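Local atomic coordinates of monovalent Na+/H+ antiporter subunit D (Dietzia sp. DQ12-45-1b, PDB entry 7D3U), a protein that forms a membrane subunit of the multi-chain Mrp complex, a bacterial sodium/proton antiporter, and probably takes part in moving ions across the membrane. Residues G127-F135 and S174-I184; F279-A290 and F302-L313. One frame throughout, in Å; residues are numbered along the deposited sequence.

Interaction 1: G127-F135 and S174-I184; sequences GDLFNFFVF and STILLIGVALI
Phe-133 and Leu-178 meet near the N-terminal end of transmembrane helix 129-146, where it runs antiparallel to helix 157-187, the next in the antiporter-type bundle that Mrp subunits share with complex I. The two short segments run at 168° with their axes 10.0 Å apart, a spacing filled by large apolar side chains.

Phe-133 spans the gap. Its CB faces Leu-177 CD2 at 4.4 Å. From there CG stands anti to the backbone N (chi1 152°), which carries the ring across to the partner helix. Along one side of the ring, CD1 and then CE1 come up to the carbonyl oxygen of Ser-174, 3.5 Å from CE1; on the other side, CE2 lies 4.0 Å from Leu-178 CD1. That methyl sits over one face, displaced toward the rim, as a CH-pi contact 18° off the ring normal.

The same Leu-178 CD1 also abuts Phe-130, but there at the ring edge, near its plane, 3.7 Å from CE1. One methyl thus serves a face and an edge, and the Phe-130 ring is stacked in turn on Phe-71 of the neighbouring subunit C. Phe-132 likewise offers an edge, its CE2 meeting Leu-177 CD1 at 4.0 Å.

Ser-174 turns its hydroxyl to Glu-137 and Lys-220. These two ionisable residues inside the membrane are consistent with the glutamate-lysine pair that antiporter-like subunits are thought to use in proton transfer, so the hydrophobic seam ends beside a probable ion path.

Toward the other end, Val-181 straddles two residues with its branches, CG1 against Phe-130 CB and CG2 against Leu-129 CB. Beyond it, the methyls Leu-129 CD1 and Ile-184 CD1 touch at 3.7 Å, the side chains crossing at about a right angle.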
loop_
_atom_site.group_PDB
_atom_site.type_symbol
_atom_site.label_atom_id
_atom_site.label_comp_id
_atom_site.label_asym_id
_atom_site.label_seq_id
_atom_site.Cartn_x
_atom_site.Cartn_y
_atom_site.Cartn_z
ATOM N N GLY A 127 -0.037 -19.872 -10.069
ATOM C CA GLY A 127 1.198 -20.213 -10.740
ATOM C C GLY A 127 1.331 -19.615 -12.123
ATOM O O GLY A 127 2.365 -19.778 -12.775
ATOM N N ASP A 128 0.291 -18.935 -12.590
ATOM C CA ASP A 128 0.323 -18.234 -13.862
ATOM C C ASP A 128 0.108 -16.745 -13.629
ATOM O O ASP A 128 -0.209 -16.304 -12.523
ATOM C CB ASP A 128 -0.724 -18.789 -14.831
ATOM C CG ASP A 128 -2.099 -18.262 -14.546
ATOM O OD1 ASP A 128 -2.479 -18.261 -13.361
ATOM O OD2 ASP A 128 -2.793 -17.847 -15.496
ATOM N N LEU A 129 0.276 -15.965 -14.694
ATOM C CA LEU A 129 0.357 -14.516 -14.560
ATOM C C LEU A 129 -1.007 -13.833 -14.582
ATOM O O LEU A 129 -1.286 -12.991 -13.724
ATOM C CB LEU A 129 1.250 -13.944 -15.661
ATOM C CG LEU A 129 2.727 -13.863 -15.280
ATOM C CD1 LEU A 129 3.537 -13.218 -16.384
ATOM C CD2 LEU A 129 2.875 -13.089 -13.988
ATOM N N PHE A 130 -1.864 -14.168 -15.549
ATOM C CA PHE A 130 -3.125 -13.442 -15.667
ATOM C C PHE A 130 -4.052 -13.737 -14.497
ATOM O O PHE A 130 -4.734 -12.835 -13.998
ATOM C CB PHE A 130 -3.826 -13.772 -16.979
ATOM C CG PHE A 130 -5.177 -13.131 -17.108
ATOM C CD1 PHE A 130 -5.294 -11.801 -17.465
ATOM C CD2 PHE A 130 -6.328 -13.851 -16.846
ATOM C CE1 PHE A 130 -6.533 -11.206 -17.574
ATOM C CE2 PHE A 130 -7.570 -13.260 -16.954
ATOM C CZ PHE A 130 -7.671 -11.935 -17.318
ATOM N N ASN A 131 -4.105 -14.993 -14.053
ATOM C CA ASN A 131 -4.926 -15.301 -12.891
ATOM C C ASN A 131 -4.374 -14.642 -11.637
ATOM O O ASN A 131 -5.134 -14.332 -10.716
ATOM C CB ASN A 131 -5.038 -16.811 -12.702
ATOM C CG ASN A 131 -5.705 -17.185 -11.400
ATOM O OD1 ASN A 131 -6.914 -17.028 -11.242
ATOM N ND2 ASN A 131 -4.920 -17.682 -10.457
ATOM N N PHE A 132 -3.065 -14.387 -11.594
ATOM C CA PHE A 132 -2.527 -13.577 -10.508
ATOM C C PHE A 132 -3.094 -12.167 -10.550
ATOM O O PHE A 132 -3.423 -11.593 -9.508
ATOM C CB PHE A 132 -1.003 -13.534 -10.563
ATOM C CG PHE A 132 -0.409 -12.518 -9.641
ATOM C CD1 PHE A 132 -0.198 -12.818 -8.311
ATOM C CD2 PHE A 132 -0.079 -11.255 -10.097
ATOM C CE1 PHE A 132 0.334 -11.883 -7.455
ATOM C CE2 PHE A 132 0.452 -10.316 -9.244
ATOM C CZ PHE A 132 0.654 -10.630 -7.922
ATOM N N PHE A 133 -3.207 -11.585 -11.745
ATOM C CA PHE A 133 -3.830 -10.272 -11.876
ATOM C C PHE A 133 -5.286 -10.314 -11.429
ATOM O O PHE A 133 -5.753 -9.423 -10.705
ATOM C CB PHE A 133 -3.711 -9.792 -13.324
ATOM C CG PHE A 133 -4.800 -8.850 -13.754
ATOM C CD1 PHE A 133 -4.700 -7.493 -13.506
ATOM C CD2 PHE A 133 -5.916 -9.318 -14.426
ATOM C CE1 PHE A 133 -5.696 -6.626 -13.912
ATOM C CE2 PHE A 133 -6.915 -8.454 -14.827
ATOM C CZ PHE A 133 -6.804 -7.107 -14.569
ATOM N N VAL A 134 -6.013 -11.353 -11.843
ATOM C CA VAL A 134 -7.412 -11.492 -11.454
ATOM C C VAL A 134 -7.536 -11.572 -9.939
ATOM O O VAL A 134 -8.405 -10.930 -9.339
ATOM C CB VAL A 134 -8.034 -12.723 -12.138
ATOM C CG1 VAL A 134 -9.176 -13.276 -11.309
ATOM C CG2 VAL A 134 -8.510 -12.362 -13.527
ATOM N N PHE A 135 -6.659 -12.336 -9.292
ATOM C CA PHE A 135 -6.729 -12.460 -7.842
ATOM C C PHE A 135 -6.252 -11.200 -7.138
ATOM O O PHE A 135 -6.706 -10.906 -6.030
ATOM C CB PHE A 135 -5.920 -13.669 -7.380
ATOM C CG PHE A 135 -6.721 -14.931 -7.319
ATOM C CD1 PHE A 135 -7.903 -14.976 -6.607
ATOM C CD2 PHE A 135 -6.305 -16.065 -7.989
ATOM C CE1 PHE A 135 -8.648 -16.131 -6.552
ATOM C CE2 PHE A 135 -7.046 -17.223 -7.937
ATOM C CZ PHE A 135 -8.220 -17.255 -7.216
ATOM N N SER A 174 -2.838 -1.905 -11.802
ATOM C CA SER A 174 -3.450 -3.142 -12.273
ATOM C C SER A 174 -3.493 -3.190 -13.792
ATOM O O SER A 174 -3.215 -4.229 -14.399
ATOM C CB SER A 174 -4.854 -3.281 -11.692
ATOM O OG SER A 174 -4.805 -3.727 -10.349
ATOM N N THR A 175 -3.821 -2.068 -14.430
ATOM C CA THR A 175 -3.887 -2.063 -15.883
ATOM C C THR A 175 -2.500 -2.129 -16.506
ATOM O O THR A 175 -2.332 -2.723 -17.574
ATOM C CB THR A 175 -4.636 -0.829 -16.369
ATOM O OG1 THR A 175 -5.916 -0.771 -15.731
ATOM C CG2 THR A 175 -4.846 -0.911 -17.856
ATOM N N ILE A 176 -1.493 -1.546 -15.856
ATOM C CA ILE A 176 -0.127 -1.700 -16.345
ATOM C C ILE A 176 0.315 -3.153 -16.226
ATOM O O ILE A 176 0.981 -3.689 -17.119
ATOM C CB ILE A 176 0.820 -0.750 -15.595
ATOM C CG1 ILE A 176 0.551 0.695 -16.005
ATOM C CG2 ILE A 176 2.261 -1.101 -15.881
ATOM C CD1 ILE A 176 1.403 1.698 -15.272
ATOM N N LEU A 177 -0.059 -3.817 -15.130
ATOM C CA LEU A 177 0.206 -5.246 -15.000
ATOM C C LEU A 177 -0.492 -6.030 -16.101
ATOM O O LEU A 177 0.069 -6.988 -16.646
ATOM C CB LEU A 177 -0.249 -5.734 -13.625
ATOM C CG LEU A 177 0.492 -6.875 -12.928
ATOM C CD1 LEU A 177 -0.013 -7.004 -11.506
ATOM C CD2 LEU A 177 0.323 -8.190 -13.662
ATOM N N LEU A 178 -1.716 -5.634 -16.444
ATOM C CA LEU A 178 -2.448 -6.328 -17.498
ATOM C C LEU A 178 -1.780 -6.136 -18.853
ATOM O O LEU A 178 -1.681 -7.081 -19.642
ATOM C CB LEU A 178 -3.891 -5.835 -17.541
ATOM C CG LEU A 178 -4.780 -6.512 -18.576
ATOM C CD1 LEU A 178 -4.933 -7.979 -18.234
ATOM C CD2 LEU A 178 -6.126 -5.827 -18.635
ATOM N N ILE A 179 -1.312 -4.921 -19.139
ATOM C CA ILE A 179 -0.611 -4.671 -20.393
ATOM C C ILE A 179 0.697 -5.450 -20.437
ATOM O O ILE A 179 1.089 -5.975 -21.485
ATOM C CB ILE A 179 -0.383 -3.161 -20.585
ATOM C CG1 ILE A 179 -1.719 -2.435 -20.712
ATOM C CG2 ILE A 179 0.471 -2.896 -21.810
ATOM C CD1 ILE A 179 -1.581 -0.946 -20.873
ATOM N N GLY A 180 1.388 -5.549 -19.301
ATOM C CA GLY A 180 2.605 -6.339 -19.260
ATOM C C GLY A 180 2.348 -7.813 -19.504
ATOM O O GLY A 180 3.096 -8.474 -20.227
ATOM N N VAL A 181 1.284 -8.349 -18.901
ATOM C CA VAL A 181 0.909 -9.739 -19.142
ATOM C C VAL A 181 0.538 -9.941 -20.606
ATOM O O VAL A 181 0.879 -10.961 -21.216
ATOM C CB VAL A 181 -0.238 -10.149 -18.201
ATOM C CG1 VAL A 181 -0.922 -11.407 -18.700
ATOM C CG2 VAL A 181 0.283 -10.349 -16.792
ATOM N N ALA A 182 -0.150 -8.963 -21.196
ATOM C CA ALA A 182 -0.508 -9.056 -22.606
ATOM C C ALA A 182 0.731 -9.080 -23.488
ATOM O O ALA A 182 0.807 -9.860 -24.441
ATOM C CB ALA A 182 -1.416 -7.891 -22.994
ATOM N N LEU A 183 1.722 -8.247 -23.177
ATOM C CA LEU A 183 2.935 -8.234 -23.989
ATOM C C LEU A 183 3.757 -9.501 -23.793
ATOM O O LEU A 183 4.378 -9.988 -24.745
ATOM C CB LEU A 183 3.768 -6.995 -23.672
ATOM C CG LEU A 183 3.120 -5.657 -24.030
ATOM C CD1 LEU A 183 4.073 -4.511 -23.762
ATOM C CD2 LEU A 183 2.674 -5.655 -25.479
ATOM N N ILE A 184 3.770 -10.053 -22.576
ATOM C CA ILE A 184 4.436 -11.334 -22.353
ATOM C C ILE A 184 3.764 -12.426 -23.172
ATOM O O ILE A 184 4.434 -13.249 -23.806
ATOM C CB ILE A 184 4.452 -11.685 -20.854
ATOM C CG1 ILE A 184 5.352 -10.722 -20.088
ATOM C CG2 ILE A 184 4.929 -13.105 -20.648
ATOM C CD1 ILE A 184 5.491 -11.062 -18.627
#

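Interaction 2: F279-A290 and F302-L313; sequences FSATMLIGVLGA and FHMVSQIGYILL
Met-283 starts with CG opposite its own carbonyl carbon (chi1 -67°) and bends at chi3 (-54°), which lays SD over the Tyr-310 ring and swings CE to Leu-313. The sulfur rests above the ring centre, 3.6 Å from the centroid, a Met-aromatic contact in which the two side chains cross at about a right angle. Met-283 is a knob in a hole formed by Ser-306, Gly-309, Tyr-310 and Leu-313; the far end of Tyr-310 is tied through OH to Ala-411 O on helix 405-430.

Phe-279 turns its ring over Leu-312, whose CB stands above the ring centre at 3.4 Å from the centroid, while CD1 meets the rim atom CE1. Detergent also touches this phenylalanine. With an alanine here, Leu-312 CB and CD1 would probably lose the flat surface they rest on, opening a gap between the two helices on the side where detergent lies.

At the opposite end the roles reverse. The Phe-302 ring lies against backbone, with Gly-289 CA over its centre, 3.8 Å from the centroid. Ala-290 CB covers one face of the His-303 imidazole, and Val-287 CG2 comes to the edge of that ring. One turn on from His-303, Ser-306 packs its CB 3.5 Å from Val-287 N and returns its OG to His-303 O (2.9 Å), which also accepts from Gln-307 N on the same face.

Gly-286, Gly-289 and Gly-309 face the partner helix; a CB on any of them would run into it, which is consistent with axes only 7.1 Å apart at 162°. Thr-282 CG2 lies 3.6 Å from Gly-309 CA. Helices 272-292 and 296-316, joined by a short turn, form a transmembrane helical hairpin, closely packed through small residues, with Gly-286 and Ala-290 spaced four apart as in small-xxx-small motifs.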
loop_
_atom_site.group_PDB
_atom_site.type_symbol
_atom_site.label_atom_id
_atom_site.label_comp_id
_atom_site.label_asym_id
_atom_site.label_seq_id
_atom_site.Cartn_x
_atom_site.Cartn_y
_atom_site.Cartn_z
ATOM N N PHE A 279 15.933 0.337 -4.724
ATOM C CA PHE A 279 15.515 -0.077 -3.393
ATOM C C PHE A 279 16.319 0.610 -2.298
ATOM O O PHE A 279 15.781 0.860 -1.214
ATOM C CB PHE A 279 15.604 -1.597 -3.276
ATOM C CG PHE A 279 14.774 -2.324 -4.296
ATOM C CD1 PHE A 279 13.620 -1.751 -4.801
ATOM C CD2 PHE A 279 15.147 -3.572 -4.756
ATOM C CE1 PHE A 279 12.857 -2.409 -5.741
ATOM C CE2 PHE A 279 14.385 -4.235 -5.697
ATOM C CZ PHE A 279 13.239 -3.652 -6.187
ATOM N N SER A 280 17.583 0.959 -2.553
ATOM C CA SER A 280 18.306 1.777 -1.587
ATOM C C SER A 280 17.730 3.186 -1.529
ATOM O O SER A 280 17.578 3.759 -0.441
ATOM C CB SER A 280 19.792 1.814 -1.939
ATOM O OG SER A 280 19.985 1.803 -3.341
ATOM N N ALA A 281 17.390 3.755 -2.688
ATOM C CA ALA A 281 16.701 5.038 -2.693
ATOM C C ALA A 281 15.376 4.956 -1.953
ATOM O O ALA A 281 14.974 5.918 -1.297
ATOM C CB ALA A 281 16.486 5.515 -4.128
ATOM N N THR A 282 14.689 3.816 -2.038
ATOM C CA THR A 282 13.458 3.637 -1.277
ATOM C C THR A 282 13.738 3.630 0.218
ATOM O O THR A 282 13.105 4.367 0.982
ATOM C CB THR A 282 12.758 2.347 -1.695
ATOM O OG1 THR A 282 12.586 2.336 -3.116
ATOM C CG2 THR A 282 11.400 2.252 -1.035
ATOM N N MET A 283 14.684 2.793 0.654
ATOM C CA MET A 283 15.056 2.749 2.065
ATOM C C MET A 283 15.385 4.135 2.595
ATOM O O MET A 283 15.073 4.460 3.745
ATOM C CB MET A 283 16.248 1.816 2.270
ATOM C CG MET A 283 15.956 0.359 2.003
ATOM S SD MET A 283 17.312 -0.702 2.524
ATOM C CE MET A 283 18.673 0.057 1.649
ATOM N N LEU A 284 16.009 4.971 1.766
ATOM C CA LEU A 284 16.395 6.301 2.225
ATOM C C LEU A 284 15.208 7.260 2.249
ATOM O O LEU A 284 14.925 7.885 3.278
ATOM C CB LEU A 284 17.511 6.853 1.339
ATOM C CG LEU A 284 18.133 8.168 1.795
ATOM C CD1 LEU A 284 18.633 8.045 3.221
ATOM C CD2 LEU A 284 19.259 8.570 0.861
ATOM N N ILE A 285 14.500 7.382 1.124
ATOM C CA ILE A 285 13.464 8.400 0.990
ATOM C C ILE A 285 12.270 8.088 1.883
ATOM O O ILE A 285 11.657 8.997 2.454
ATOM C CB ILE A 285 13.049 8.539 -0.485
ATOM C CG1 ILE A 285 14.243 8.987 -1.331
ATOM C CG2 ILE A 285 11.906 9.517 -0.634
ATOM C CD1 ILE A 285 14.879 10.270 -0.859
ATOM N N GLY A 286 11.907 6.810 2.012
ATOM C CA GLY A 286 10.802 6.460 2.888
ATOM C C GLY A 286 11.066 6.844 4.330
ATOM O O GLY A 286 10.219 7.447 4.990
ATOM N N VAL A 287 12.259 6.520 4.833
ATOM C CA VAL A 287 12.563 6.848 6.221
ATOM C C VAL A 287 12.741 8.350 6.398
ATOM O O VAL A 287 12.443 8.892 7.471
ATOM C CB VAL A 287 13.794 6.060 6.706
ATOM C CG1 VAL A 287 15.081 6.764 6.322
ATOM C CG2 VAL A 287 13.727 5.875 8.205
ATOM N N LEU A 288 13.194 9.056 5.358
ATOM C CA LEU A 288 13.254 10.510 5.446
ATOM C C LEU A 288 11.856 11.098 5.580
ATOM O O LEU A 288 11.575 11.860 6.513
ATOM C CB LEU A 288 13.974 11.083 4.227
ATOM C CG LEU A 288 15.499 11.007 4.290
ATOM C CD1 LEU A 288 16.125 11.673 3.080
ATOM C CD2 LEU A 288 16.007 11.635 5.572
ATOM N N GLY A 289 10.959 10.739 4.664
ATOM C CA GLY A 289 9.576 11.155 4.793
ATOM C C GLY A 289 8.968 10.780 6.128
ATOM O O GLY A 289 8.131 11.511 6.662
ATOM N N ALA A 290 9.381 9.643 6.691
ATOM C CA ALA A 290 8.884 9.237 8.001
ATOM C C ALA A 290 9.325 10.212 9.083
ATOM O O ALA A 290 8.496 10.760 9.818
ATOM C CB ALA A 290 9.357 7.820 8.323
ATOM N N PHE A 302 5.222 5.949 5.758
ATOM C CA PHE A 302 6.551 6.133 5.191
ATOM C C PHE A 302 7.525 5.083 5.707
ATOM O O PHE A 302 8.426 4.653 4.976
ATOM C CB PHE A 302 7.061 7.534 5.504
ATOM C CG PHE A 302 6.726 8.552 4.458
ATOM C CD1 PHE A 302 7.274 8.470 3.192
ATOM C CD2 PHE A 302 5.870 9.599 4.744
ATOM C CE1 PHE A 302 6.969 9.407 2.231
ATOM C CE2 PHE A 302 5.564 10.539 3.788
ATOM C CZ PHE A 302 6.114 10.443 2.529
ATOM N N HIS A 303 7.360 4.649 6.959
ATOM C CA HIS A 303 8.198 3.566 7.461
ATOM C C HIS A 303 7.921 2.269 6.719
ATOM O O HIS A 303 8.837 1.478 6.479
ATOM C CB HIS A 303 7.987 3.379 8.959
ATOM C CG HIS A 303 8.914 4.195 9.798
ATOM N ND1 HIS A 303 8.589 4.625 11.065
ATOM C CD2 HIS A 303 10.158 4.666 9.547
ATOM C CE1 HIS A 303 9.594 5.322 11.560
ATOM N NE2 HIS A 303 10.558 5.364 10.660
ATOM N N MET A 304 6.662 2.030 6.354
ATOM C CA MET A 304 6.336 0.865 5.543
ATOM C C MET A 304 6.985 0.964 4.172
ATOM O O MET A 304 7.450 -0.039 3.626
ATOM C CB MET A 304 4.822 0.727 5.411
ATOM C CG MET A 304 4.373 -0.591 4.823
ATOM S SD MET A 304 2.651 -0.925 5.210
ATOM C CE MET A 304 1.941 0.680 4.875
ATOM N N VAL A 305 7.032 2.169 3.605
ATOM C CA VAL A 305 7.728 2.362 2.331
ATOM C C VAL A 305 9.207 2.015 2.477
ATOM O O VAL A 305 9.791 1.311 1.640
ATOM C CB VAL A 305 7.536 3.802 1.824
ATOM C CG1 VAL A 305 8.481 4.087 0.674
ATOM C CG2 VAL A 305 6.100 4.026 1.397
ATOM N N SER A 306 9.833 2.499 3.552
ATOM C CA SER A 306 11.256 2.238 3.754
ATOM C C SER A 306 11.525 0.756 3.986
ATOM O O SER A 306 12.501 0.205 3.469
ATOM C CB SER A 306 11.782 3.065 4.925
ATOM O OG SER A 306 11.554 2.403 6.155
ATOM N N GLN A 307 10.666 0.086 4.752
ATOM C CA GLN A 307 10.858 -1.342 4.975
ATOM C C GLN A 307 10.555 -2.151 3.721
ATOM O O GLN A 307 11.115 -3.237 3.541
ATOM C CB GLN A 307 9.998 -1.820 6.141
ATOM C CG GLN A 307 10.275 -1.102 7.448
ATOM C CD GLN A 307 11.702 -1.269 7.919
ATOM O OE1 GLN A 307 12.459 -0.303 7.997
ATOM N NE2 GLN A 307 12.076 -2.498 8.248
ATOM N N ILE A 308 9.673 -1.657 2.852
ATOM C CA ILE A 308 9.473 -2.298 1.557
ATOM C C ILE A 308 10.740 -2.193 0.726
ATOM O O ILE A 308 11.143 -3.148 0.051
ATOM C CB ILE A 308 8.265 -1.678 0.833
ATOM C CG1 ILE A 308 6.963 -2.249 1.389
ATOM C CG2 ILE A 308 8.355 -1.924 -0.658
ATOM C CD1 ILE A 308 6.909 -3.750 1.365
ATOM N N GLY A 309 11.389 -1.031 0.765
ATOM C CA GLY A 309 12.697 -0.915 0.140
ATOM C C GLY A 309 13.710 -1.862 0.754
ATOM O O GLY A 309 14.589 -2.383 0.064
ATOM N N TYR A 310 13.604 -2.087 2.064
ATOM C CA TYR A 310 14.481 -3.043 2.738
ATOM C C TYR A 310 14.271 -4.456 2.206
ATOM O O TYR A 310 15.233 -5.162 1.888
ATOM C CB TYR A 310 14.226 -3.015 4.244
ATOM C CG TYR A 310 15.223 -2.223 5.049
ATOM C CD1 TYR A 310 16.390 -2.809 5.510
ATOM C CD2 TYR A 310 14.984 -0.898 5.372
ATOM C CE1 TYR A 310 17.297 -2.094 6.253
ATOM C CE2 TYR A 310 15.885 -0.176 6.116
ATOM C CZ TYR A 310 17.040 -0.778 6.553
ATOM O OH TYR A 310 17.941 -0.054 7.296
ATOM N N ILE A 311 13.012 -4.887 2.123
ATOM C CA ILE A 311 12.710 -6.260 1.727
ATOM C C ILE A 311 13.140 -6.508 0.289
ATOM O O ILE A 311 13.861 -7.469 -0.006
ATOM C CB ILE A 311 11.213 -6.557 1.917
ATOM C CG1 ILE A 311 10.811 -6.369 3.374
ATOM C CG2 ILE A 311 10.902 -7.961 1.465
ATOM C CD1 ILE A 311 9.328 -6.314 3.573
ATOM N N LEU A 312 12.692 -5.651 -0.629
ATOM C CA LEU A 312 13.004 -5.837 -2.040
ATOM C C LEU A 312 14.498 -5.803 -2.309
ATOM O O LEU A 312 14.940 -6.318 -3.341
ATOM C CB LEU A 312 12.300 -4.773 -2.878
ATOM C CG LEU A 312 10.848 -5.097 -3.208
ATOM C CD1 LEU A 312 10.210 -3.975 -4.006
ATOM C CD2 LEU A 312 10.754 -6.415 -3.952
ATOM N N LEU A 313 15.286 -5.212 -1.411
ATOM C CA LEU A 313 16.734 -5.294 -1.547
ATOM C C LEU A 313 17.209 -6.739 -1.504
ATOM O O LEU A 313 18.258 -7.067 -2.067
ATOM C CB LEU A 313 17.411 -4.476 -0.450
ATOM C CG LEU A 313 18.907 -4.231 -0.611
ATOM C CD1 LEU A 313 19.175 -3.487 -1.901
ATOM C CD2 LEU A 313 19.444 -3.460 0.578
#

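How the interactions relate
Both interactions are buried pairings of consecutive antiparallel transmembrane helices, yet they hold different elements: their centres are 26 Å apart and their atoms do not touch. Helix 249-263 borders both, meeting Leu-129 and Phe-132 from interaction 1 and Ile-308 and Leu-312 from interaction 2. Subunit A borders both as well, and subunit C also reaches interaction 1, which lies farther from the chain centre, about 21 Å against 15 Å. Its widely spaced helices are bridged mainly by aromatic and branched side chains. Interaction 2 buries more surface, 764 against 430 Å², probably in part because small residues let side chains pack on backbone, and it has detergent at one end.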